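Local coordinates for protein methyl-accepting/DNA response regulator (PDB 3D6W) that probably binds DNA through its LytTR domain, the part present here, as the output end of a putative response regulator, at residues L46-S57 against R60-N70; T79-M87 against V95-R104. All blocks are in the same frame, centred on the assembly; numbering follows the deposited sequence.

Contact 1 of 2, residues L46-S57 against R60-N70; sequences LQEFEYLLPKDS and RCHRSFIVNVN. With FMT (formic acid), chain E.
Ile-66 pushes its CD1 methyl against helix 46-52, where it meets Phe-49 CB at 3.8 Å and Leu-46 CD2 at 4.0 Å; the Leu-46 and Ile-66 side chains lie alongside one another, pointing opposite ways. With CG1 anti to its carbonyl carbon (chi1 -63°), Ile-66 turns its other branch, CG2, to Leu-53 CD1 just beyond the helix. Leu-46 adds CD1, laid on the turn backbone at Ser-64, and rests CB over the centre of the Arg-60 guanidinium. This is the tight, buried side. In the LytTR domain, helix 46-52 lies on a five-stranded antiparallel sheet, its axis 29° from that of strand 65-68, and Leu-24 of strand 21-27 continues the apolar layer under Leu-46 and Phe-49. Toward solvent the contact turns polar and looser. Glu-50 OE1 and Arg-60 NH1 form a salt bridge of 2.7 Å; the donor stands above the carboxylate plane, which is nearly perpendicular to the guanidinium. Arg-60 is fixed further by NE to His-62 O and NH2 to Arg-63 O (3.0 Å), and one water joins Glu-50 OE2 to Arg-60 N. At the far end, beyond the helix, Val-69 N donates to Ser-57 O at 2.7 Å, while Asn-68 OD1 accepts from Asn-70 N in an Asx turn and Asn-68 ND2 reaches Val-21 O and a second water that also bonds Ser-57 OG.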
loop_
_atom_site.group_PDB
_atom_site.type_symbol
_atom_site.label_atom_id
_atom_site.label_comp_id
_atom_site.label_asym_id
_atom_site.label_seq_id
_atom_site.Cartn_x
_atom_site.Cartn_y
_atom_site.Cartn_z
ATOM N N LEU A 46 7.467 26.005 -1.762
ATOM C CA LEU A 46 6.252 25.376 -1.275
ATOM C C LEU A 46 5.219 25.299 -2.378
ATOM O O LEU A 46 4.373 24.386 -2.426
ATOM C CB LEU A 46 5.707 26.136 -0.072
ATOM C CG LEU A 46 6.466 26.023 1.251
ATOM C CD1 LEU A 46 5.585 26.560 2.328
ATOM C CD2 LEU A 46 6.937 24.578 1.592
ATOM N N GLN A 47 5.308 26.252 -3.294
ATOM C CA GLN A 47 4.446 26.252 -4.460
ATOM C C GLN A 47 4.749 25.034 -5.353
ATOM O O GLN A 47 3.829 24.328 -5.789
ATOM C CB GLN A 47 4.558 27.587 -5.204
ATOM C CG GLN A 47 3.490 27.736 -6.309
ATOM C CD GLN A 47 3.754 28.912 -7.261
ATOM O OE1 GLN A 47 2.844 29.399 -7.926
ATOM N NE2 GLN A 47 4.998 29.335 -7.350
ATOM N N GLU A 48 6.037 24.788 -5.606
ATOM C CA GLU A 48 6.454 23.623 -6.373
ATOM C C GLU A 48 6.091 22.307 -5.691
ATOM O O GLU A 48 5.540 21.400 -6.322
ATOM C CB GLU A 48 7.936 23.678 -6.684
ATOM C CG GLU A 48 8.218 24.748 -7.783
ATOM C CD GLU A 48 9.674 25.273 -7.873
ATOM O OE1 GLU A 48 10.491 25.168 -6.918
ATOM O OE2 GLU A 48 9.958 25.840 -8.946
ATOM N N PHE A 49 6.375 22.198 -4.407
ATOM C CA PHE A 49 5.937 21.031 -3.649
ATOM C C PHE A 49 4.424 20.800 -3.690
ATOM O O PHE A 49 3.991 19.666 -3.697
ATOM C CB PHE A 49 6.423 21.094 -2.194
ATOM C CG PHE A 49 7.797 20.550 -1.994
ATOM C CD1 PHE A 49 8.040 19.204 -2.124
ATOM C CD2 PHE A 49 8.846 21.378 -1.666
ATOM C CE1 PHE A 49 9.323 18.683 -1.932
ATOM C CE2 PHE A 49 10.115 20.868 -1.468
ATOM C CZ PHE A 49 10.348 19.521 -1.599
ATOM N N GLU A 50 3.613 21.846 -3.713
ATOM C CA GLU A 50 2.169 21.638 -3.814
ATOM C C GLU A 50 1.755 20.905 -5.095
ATOM O O GLU A 50 0.766 20.177 -5.130
ATOM C CB GLU A 50 1.417 22.960 -3.767
ATOM C CG GLU A 50 1.201 23.505 -2.398
ATOM C CD GLU A 50 0.153 24.609 -2.408
ATOM O OE1 GLU A 50 0.580 25.775 -2.524
ATOM O OE2 GLU A 50 -1.078 24.293 -2.309
ATOM N N TYR A 51 2.493 21.149 -6.164
ATOM C CA TYR A 51 2.272 20.476 -7.399
ATOM C C TYR A 51 2.692 18.999 -7.273
ATOM O O TYR A 51 1.996 18.110 -7.732
ATOM C CB TYR A 51 3.030 21.195 -8.545
ATOM C CG TYR A 51 3.066 20.365 -9.830
ATOM C CD1 TYR A 51 1.958 20.331 -10.696
ATOM C CD2 TYR A 51 4.158 19.553 -10.123
ATOM C CE1 TYR A 51 1.951 19.541 -11.841
ATOM C CE2 TYR A 51 4.164 18.754 -11.259
ATOM C CZ TYR A 51 3.056 18.751 -12.129
ATOM O OH TYR A 51 3.086 17.966 -13.286
ATOM N N LEU A 52 3.821 18.733 -6.632
ATOM C CA LEU A 52 4.415 17.406 -6.735
ATOM C C LEU A 52 4.020 16.399 -5.654
ATOM O O LEU A 52 4.084 15.190 -5.865
ATOM C CB LEU A 52 5.922 17.516 -6.898
ATOM C CG LEU A 52 6.841 17.690 -5.735
ATOM C CD1 LEU A 52 7.257 16.306 -5.186
ATOM C CD2 LEU A 52 8.090 18.529 -6.233
ATOM N N LEU A 53 3.563 16.910 -4.526
ATOM C CA LEU A 53 3.198 16.090 -3.410
ATOM C C LEU A 53 1.778 15.629 -3.608
ATOM O O LEU A 53 0.947 16.380 -4.161
ATOM C CB LEU A 53 3.336 16.867 -2.099
ATOM C CG LEU A 53 4.748 17.277 -1.622
ATOM C CD1 LEU A 53 4.604 18.251 -0.480
ATOM C CD2 LEU A 53 5.590 16.064 -1.238
ATOM N N PRO A 54 1.494 14.378 -3.200
ATOM C CA PRO A 54 0.150 13.799 -3.372
ATOM C C PRO A 54 -0.936 14.568 -2.625
ATOM O O PRO A 54 -0.835 14.804 -1.428
ATOM C CB PRO A 54 0.283 12.360 -2.844
ATOM C CG PRO A 54 1.640 12.230 -2.288
ATOM C CD PRO A 54 2.456 13.432 -2.611
ATOM N N LYS A 55 -1.970 14.959 -3.342
ATOM C CA LYS A 55 -2.951 15.897 -2.826
ATOM C C LYS A 55 -3.874 15.196 -1.801
ATOM O O LYS A 55 -4.560 15.857 -1.016
ATOM C CB LYS A 55 -3.692 16.582 -4.003
ATOM C CG LYS A 55 -4.874 15.790 -4.546
ATOM C CD LYS A 55 -5.392 16.287 -5.935
ATOM C CE LYS A 55 -6.822 15.742 -6.270
ATOM N NZ LYS A 55 -6.920 14.341 -5.763
ATOM N N ASP A 56 -3.820 13.866 -1.750
ATOM C CA ASP A 56 -4.581 13.100 -0.744
ATOM C C ASP A 56 -3.967 13.123 0.681
ATOM O O ASP A 56 -4.639 12.789 1.658
ATOM C CB ASP A 56 -4.805 11.647 -1.223
ATOM C CG ASP A 56 -3.503 10.803 -1.303
ATOM O OD1 ASP A 56 -2.387 11.326 -1.461
ATOM O OD2 ASP A 56 -3.599 9.569 -1.253
ATOM N N SER A 57 -2.702 13.535 0.780
ATOM C CA SER A 57 -1.931 13.477 2.016
ATOM C C SER A 57 -1.419 14.815 2.483
ATOM O O SER A 57 -1.351 15.067 3.666
ATOM C CB SER A 57 -0.729 12.564 1.807
ATOM O OG SER A 57 -0.981 11.322 2.375
ATOM N N ARG A 60 -1.230 22.535 1.829
ATOM C CA ARG A 60 -0.888 23.889 2.210
ATOM C C ARG A 60 -1.896 24.460 3.217
ATOM O O ARG A 60 -3.076 24.630 2.922
ATOM C CB ARG A 60 -0.820 24.798 0.988
ATOM C CG ARG A 60 -0.132 26.122 1.268
ATOM C CD ARG A 60 1.369 26.002 1.186
ATOM N NE ARG A 60 2.009 27.314 1.163
ATOM C CZ ARG A 60 2.288 28.027 0.073
ATOM N NH1 ARG A 60 2.019 27.576 -1.144
ATOM N NH2 ARG A 60 2.903 29.193 0.196
ATOM N N CYS A 61 -1.392 24.772 4.414
ATOM C CA CYS A 61 -2.227 25.249 5.503
ATOM C C CYS A 61 -1.841 26.623 6.025
ATOM O O CYS A 61 -2.477 27.143 6.925
ATOM C CB CYS A 61 -2.209 24.222 6.635
ATOM S SG CYS A 61 -0.634 23.979 7.412
ATOM N N HIS A 62 -0.823 27.222 5.426
ATOM C CA HIS A 62 -0.234 28.466 5.898
ATOM C C HIS A 62 0.716 28.851 4.782
ATOM O O HIS A 62 1.211 27.974 4.116
ATOM C CB HIS A 62 0.524 28.158 7.186
ATOM C CG HIS A 62 1.035 29.356 7.923
ATOM N ND1 HIS A 62 2.106 30.103 7.482
ATOM C CD2 HIS A 62 0.678 29.882 9.118
ATOM C CE1 HIS A 62 2.380 31.042 8.366
ATOM N NE2 HIS A 62 1.537 30.926 9.376
ATOM N N ARG A 63 0.977 30.147 4.582
ATOM C CA ARG A 63 1.916 30.629 3.545
ATOM C C ARG A 63 3.313 30.068 3.702
ATOM O O ARG A 63 4.091 30.080 2.761
ATOM C CB ARG A 63 1.979 32.177 3.491
ATOM C CG ARG A 63 2.572 32.864 4.726
ATOM C CD ARG A 63 2.905 34.369 4.499
ATOM N NE ARG A 63 4.210 34.604 5.133
ATOM C CZ ARG A 63 5.348 34.902 4.501
ATOM N NH1 ARG A 63 5.390 35.131 3.197
ATOM N NH2 ARG A 63 6.461 35.013 5.201
ATOM N N SER A 64 3.622 29.588 4.892
ATOM C CA SER A 64 4.944 29.052 5.224
ATOM C C SER A 64 4.975 27.526 5.507
ATOM O O SER A 64 6.052 26.992 5.773
ATOM C CB SER A 64 5.480 29.821 6.452
ATOM O OG SER A 64 6.092 31.065 6.060
ATOM N N PHE A 65 3.833 26.826 5.426
ATOM C CA PHE A 65 3.754 25.391 5.774
ATOM C C PHE A 65 2.944 24.560 4.827
ATOM O O PHE A 65 1.830 24.948 4.428
ATOM C CB PHE A 65 3.116 25.193 7.150
ATOM C CG PHE A 65 3.955 25.705 8.273
ATOM C CD1 PHE A 65 3.825 27.019 8.708
ATOM C CD2 PHE A 65 4.899 24.877 8.886
ATOM C CE1 PHE A 65 4.667 27.523 9.768
ATOM C CE2 PHE A 65 5.705 25.346 9.921
ATOM C CZ PHE A 65 5.583 26.677 10.365
ATOM N N ILE A 66 3.499 23.393 4.489
ATOM C CA ILE A 66 2.720 22.283 3.965
ATOM C C ILE A 66 2.738 21.139 5.016
ATOM O O ILE A 66 3.790 20.745 5.510
ATOM C CB ILE A 66 3.235 21.758 2.606
ATOM C CG1 ILE A 66 3.137 22.837 1.515
ATOM C CG2 ILE A 66 2.475 20.429 2.218
ATOM C CD1 ILE A 66 3.826 22.476 0.275
ATOM N N VAL A 67 1.554 20.638 5.374
ATOM C CA VAL A 67 1.444 19.556 6.350
ATOM C C VAL A 67 1.040 18.212 5.683
ATOM O O VAL A 67 0.280 18.167 4.662
ATOM C CB VAL A 67 0.481 19.964 7.531
ATOM C CG1 VAL A 67 -0.988 19.922 7.120
ATOM C CG2 VAL A 67 0.717 19.074 8.793
ATOM N N ASN A 68 1.550 17.122 6.241
ATOM C CA ASN A 68 1.067 15.762 5.907
ATOM C C ASN A 68 -0.030 15.394 6.892
ATOM O O ASN A 68 0.240 15.200 8.062
ATOM C CB ASN A 68 2.229 14.750 6.025
ATOM C CG ASN A 68 1.900 13.387 5.457
ATOM O OD1 ASN A 68 0.765 13.029 5.342
ATOM N ND2 ASN A 68 2.925 12.612 5.148
ATOM N N VAL A 69 -1.258 15.259 6.402
ATOM C CA VAL A 69 -2.414 14.972 7.261
ATOM C C VAL A 69 -2.257 13.628 7.967
ATOM O O VAL A 69 -2.923 13.385 8.985
ATOM C CB VAL A 69 -3.782 15.044 6.488
ATOM C CG1 VAL A 69 -3.871 16.366 5.638
ATOM C CG2 VAL A 69 -3.977 13.848 5.606
ATOM N N ASN A 70 -1.369 12.758 7.469
ATOM C CA ASN A 70 -1.165 11.472 8.119
ATOM C C ASN A 70 -0.304 11.515 9.351
ATOM O O ASN A 70 -0.241 10.538 10.097
ATOM C CB ASN A 70 -0.632 10.457 7.114
ATOM C CG ASN A 70 -1.669 10.146 6.045
ATOM O OD1 ASN A 70 -2.752 9.609 6.348
ATOM N ND2 ASN A 70 -1.378 10.539 4.808
HETATM C C FMT E . -0.779 33.395 5.581
HETATM O O1 FMT E . -1.568 34.097 6.258
HETATM O O2 FMT E . -0.900 32.152 5.579
HETATM O O HOH W 1 -2.698 22.266 -0.877
HETATM O O HOH W 2 1.761 10.348 3.325
#

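Contact 2 of 2, residues T79-M87 against V95-R104; sequences THSTFLLSM and VSQSYASYFR. With FMT (formic acid), chain E.
Val-95 CG2 lies at the apolar centre, 3.6 Å from Leu-85 CD2 and over the middle of the Phe-103 ring. Leu-85 and Phe-103 point at each other from strand and helix, Leu-85 CD2 lying 3.8 Å from Phe-103 CZ. A chi1 of -54° sets the Phe-83 ring beside its own backbone N and toward the helix; its CB rests against Val-95 CG2, and its CD2 atom comes obliquely to Phe-103 CD2. Further out along the same ring, CE2 packs on Ala-100 CB at 4.0 Å, and Ala-100 O lies in the ring plane at the edge. The Phe-83 rim then ends under Arg-104: CZ sits beneath one face of the guanidinium, 3.8 Å from Arg-104 NH1, with ring and guanidinium planes 77° apart, so the cation meets an edge of the aromatic ring. Arg-104 NE is engaged by Phe-109 O. Beneath the side chains, Phe-83 and Val-95 form an antiparallel hydrogen-bonded pair, with N-H...O bonds of 3.2 Å from Phe-83 N to Val-95 O and 2.9 Å from Val-95 N to Phe-83 O. At the polar edge the strand gives way to a loop: Ser-81 O takes a CA-H...O contact from Gln-97, whose extended side chain runs alongside Ser-81 CB, and Thr-82 OG1 accepts from Thr-79 OG1 at 2.7 Å. Helix 100-107 thus packs on the three-stranded sheet 72-76, 83-87 and 92-95, with Ile-75 and Ile-72 adjoining Phe-83 and Leu-85, and Ile-59 of strand 58-62 touching Phe-103.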
loop_
_atom_site.group_PDB
_atom_site.type_symbol
_atom_site.label_atom_id
_atom_site.label_comp_id
_atom_site.label_asym_id
_atom_site.label_seq_id
_atom_site.Cartn_x
_atom_site.Cartn_y
_atom_site.Cartn_z
ATOM N N THR A 79 -7.970 29.699 18.065
ATOM C CA THR A 79 -8.630 30.981 18.125
ATOM C C THR A 79 -9.867 30.879 17.217
ATOM O O THR A 79 -10.168 29.825 16.652
ATOM C CB THR A 79 -7.689 32.110 17.661
ATOM O OG1 THR A 79 -7.631 32.148 16.229
ATOM C CG2 THR A 79 -6.286 31.916 18.243
ATOM N N HIS A 80 -10.600 31.970 17.075
ATOM C CA HIS A 80 -11.845 31.916 16.322
ATOM C C HIS A 80 -11.596 31.883 14.811
ATOM O O HIS A 80 -12.458 31.438 14.051
ATOM C CB HIS A 80 -12.718 33.113 16.704
ATOM C CG HIS A 80 -12.100 34.442 16.376
ATOM N ND1 HIS A 80 -12.453 35.172 15.246
ATOM C CD2 HIS A 80 -11.151 35.171 17.021
ATOM C CE1 HIS A 80 -11.745 36.293 15.219
ATOM N NE2 HIS A 80 -10.948 36.318 16.284
ATOM N N SER A 81 -10.406 32.328 14.371
ATOM C CA SER A 81 -10.072 32.405 12.916
ATOM C C SER A 81 -9.012 31.381 12.393
ATOM O O SER A 81 -8.852 31.227 11.204
ATOM C CB SER A 81 -9.601 33.816 12.594
ATOM O OG SER A 81 -8.568 34.177 13.498
ATOM N N THR A 82 -8.308 30.694 13.288
ATOM C CA THR A 82 -7.192 29.808 12.933
ATOM C C THR A 82 -7.377 28.412 13.551
ATOM O O THR A 82 -8.238 28.210 14.440
ATOM C CB THR A 82 -5.853 30.348 13.498
ATOM O OG1 THR A 82 -5.986 30.457 14.904
ATOM C CG2 THR A 82 -5.472 31.698 12.940
ATOM N N PHE A 83 -6.546 27.457 13.091
ATOM C CA PHE A 83 -6.353 26.159 13.774
ATOM C C PHE A 83 -4.908 25.983 14.173
ATOM O O PHE A 83 -4.008 26.638 13.676
ATOM C CB PHE A 83 -6.780 24.965 12.903
ATOM C CG PHE A 83 -8.198 25.055 12.378
ATOM C CD1 PHE A 83 -9.284 24.751 13.202
ATOM C CD2 PHE A 83 -8.449 25.433 11.055
ATOM C CE1 PHE A 83 -10.579 24.833 12.729
ATOM C CE2 PHE A 83 -9.750 25.498 10.574
ATOM C CZ PHE A 83 -10.811 25.208 11.421
ATOM N N LEU A 84 -4.700 25.070 15.091
ATOM C CA LEU A 84 -3.380 24.690 15.470
ATOM C C LEU A 84 -3.379 23.185 15.376
ATOM O O LEU A 84 -4.327 22.534 15.853
ATOM C CB LEU A 84 -3.115 25.152 16.904
ATOM C CG LEU A 84 -1.725 25.259 17.426
ATOM C CD1 LEU A 84 -0.776 25.812 16.334
ATOM C CD2 LEU A 84 -1.792 26.137 18.720
ATOM N N LEU A 85 -2.354 22.639 14.716
ATOM C CA LEU A 85 -2.250 21.206 14.479
ATOM C C LEU A 85 -1.271 20.625 15.464
ATOM O O LEU A 85 -0.133 21.025 15.559
ATOM C CB LEU A 85 -1.784 20.910 13.038
ATOM C CG LEU A 85 -2.514 21.671 11.921
ATOM C CD1 LEU A 85 -2.013 21.275 10.528
ATOM C CD2 LEU A 85 -4.021 21.514 12.077
ATOM N N SER A 86 -1.740 19.647 16.198
ATOM C CA SER A 86 -0.912 18.818 17.048
ATOM C C SER A 86 -0.380 17.678 16.206
ATOM O O SER A 86 -1.169 16.870 15.713
ATOM C CB SER A 86 -1.800 18.251 18.179
ATOM O OG SER A 86 -1.044 17.726 19.263
HETATM N N MSE A 87 0.941 17.607 16.036
HETATM C CA MSE A 87 1.549 16.553 15.272
HETATM C C MSE A 87 1.826 15.327 16.159
HETATM O O MSE A 87 1.840 15.454 17.382
HETATM C CB MSE A 87 2.815 17.033 14.571
HETATM C CG MSE A 87 2.658 18.294 13.762
HETATM SE SE MSE A 87 1.310 18.254 12.378
HETATM C CE MSE A 87 2.149 16.971 11.271
ATOM N N VAL A 95 -2.476 26.630 11.185
ATOM C CA VAL A 95 -3.293 26.908 10.020
ATOM C C VAL A 95 -3.714 28.380 10.146
ATOM O O VAL A 95 -4.427 28.755 11.081
ATOM C CB VAL A 95 -4.550 25.962 9.902
ATOM C CG1 VAL A 95 -5.210 26.139 8.551
ATOM C CG2 VAL A 95 -4.176 24.495 10.150
ATOM N N SER A 96 -3.255 29.216 9.219
ATOM C CA SER A 96 -3.517 30.610 9.298
ATOM C C SER A 96 -4.957 30.919 8.923
ATOM O O SER A 96 -5.655 30.119 8.269
ATOM C CB SER A 96 -2.549 31.373 8.418
ATOM O OG SER A 96 -2.682 31.102 7.040
ATOM N N GLN A 97 -5.411 32.084 9.368
ATOM C CA GLN A 97 -6.709 32.628 9.029
ATOM C C GLN A 97 -7.011 32.610 7.546
ATOM O O GLN A 97 -8.157 32.454 7.169
ATOM C CB GLN A 97 -6.815 34.076 9.508
ATOM C CG GLN A 97 -8.037 34.850 9.023
ATOM C CD GLN A 97 -8.196 36.130 9.833
ATOM O OE1 GLN A 97 -9.265 36.410 10.406
ATOM N NE2 GLN A 97 -7.109 36.905 9.916
ATOM N N SER A 98 -5.993 32.785 6.714
ATOM C CA SER A 98 -6.207 32.945 5.315
ATOM C C SER A 98 -6.342 31.585 4.593
ATOM O O SER A 98 -6.968 31.498 3.521
ATOM C CB SER A 98 -5.139 33.868 4.733
ATOM O OG SER A 98 -4.232 33.197 3.906
ATOM N N TYR A 99 -5.800 30.535 5.207
ATOM C CA TYR A 99 -5.950 29.158 4.741
ATOM C C TYR A 99 -7.006 28.330 5.492
ATOM O O TYR A 99 -7.318 27.203 5.097
ATOM C CB TYR A 99 -4.611 28.444 4.861
ATOM C CG TYR A 99 -3.661 28.802 3.759
ATOM C CD1 TYR A 99 -2.902 29.961 3.819
ATOM C CD2 TYR A 99 -3.550 28.009 2.637
ATOM C CE1 TYR A 99 -2.035 30.271 2.819
ATOM C CE2 TYR A 99 -2.682 28.308 1.677
ATOM C CZ TYR A 99 -1.925 29.421 1.764
ATOM O OH TYR A 99 -1.087 29.723 0.737
ATOM N N ALA A 100 -7.556 28.875 6.561
ATOM C CA ALA A 100 -8.387 28.079 7.449
ATOM C C ALA A 100 -9.626 27.483 6.744
ATOM O O ALA A 100 -9.976 26.337 7.016
ATOM C CB ALA A 100 -8.753 28.889 8.716
ATOM N N SER A 101 -10.271 28.222 5.820
ATOM C CA SER A 101 -11.456 27.662 5.102
ATOM C C SER A 101 -11.127 26.573 4.125
ATOM O O SER A 101 -11.828 25.571 4.067
ATOM C CB SER A 101 -12.256 28.730 4.353
ATOM O OG SER A 101 -12.716 29.690 5.299
ATOM N N TYR A 102 -10.068 26.794 3.357
ATOM C CA TYR A 102 -9.546 25.818 2.408
ATOM C C TYR A 102 -9.158 24.588 3.195
ATOM O O TYR A 102 -9.568 23.493 2.864
ATOM C CB TYR A 102 -8.366 26.438 1.631
ATOM C CG TYR A 102 -7.533 25.523 0.773
ATOM C CD1 TYR A 102 -7.938 25.139 -0.494
ATOM C CD2 TYR A 102 -6.283 25.078 1.231
ATOM C CE1 TYR A 102 -7.127 24.285 -1.263
ATOM C CE2 TYR A 102 -5.471 24.251 0.485
ATOM C CZ TYR A 102 -5.875 23.866 -0.757
ATOM O OH TYR A 102 -5.024 23.017 -1.454
ATOM N N PHE A 103 -8.434 24.772 4.298
ATOM C CA PHE A 103 -8.018 23.626 5.092
ATOM C C PHE A 103 -9.230 22.790 5.540
ATOM O O PHE A 103 -9.269 21.608 5.306
ATOM C CB PHE A 103 -7.165 24.078 6.292
ATOM C CG PHE A 103 -6.629 22.951 7.125
ATOM C CD1 PHE A 103 -5.465 22.272 6.744
ATOM C CD2 PHE A 103 -7.284 22.542 8.266
ATOM C CE1 PHE A 103 -4.954 21.260 7.499
ATOM C CE2 PHE A 103 -6.797 21.520 9.034
ATOM C CZ PHE A 103 -5.618 20.883 8.666
ATOM N N ARG A 104 -10.211 23.393 6.192
ATOM C CA ARG A 104 -11.323 22.607 6.726
ATOM C C ARG A 104 -12.234 22.022 5.650
ATOM O O ARG A 104 -12.793 20.942 5.824
ATOM C CB ARG A 104 -12.127 23.416 7.745
ATOM C CG ARG A 104 -13.127 24.367 7.163
ATOM C CD ARG A 104 -13.821 25.191 8.222
ATOM N NE ARG A 104 -14.428 24.340 9.233
ATOM C CZ ARG A 104 -14.730 24.701 10.479
ATOM N NH1 ARG A 104 -14.491 25.921 10.927
ATOM N NH2 ARG A 104 -15.247 23.815 11.304
HETATM C C FMT E . -0.779 33.395 5.581
HETATM O O1 FMT E . -1.568 34.097 6.258
HETATM O O2 FMT E . -0.900 32.152 5.579
#

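Both segments of contact 1 precede those of contact 2 in the chain, and the contact centres lie 14 Å apart within one LytTR domain. Contact 1 belongs to the five-stranded sheet and helix 46-52, contact 2 to the three-stranded sheet and helix 100-107. They meet where strand 58-62, at the rim of the larger sheet, runs beside the residues following strand 92-95: Cys-61 O is 3.2 Å from Ser-96 N, a probable hydrogen bond, and Arg-60 packs on Tyr-99. Through these pairs the two sheets follow one another in the row of antiparallel sheets of the LytTR fold. A formate, probably from the crystallisation liquor, bonds both Arg-63 N and Ser-96 OG at this seam.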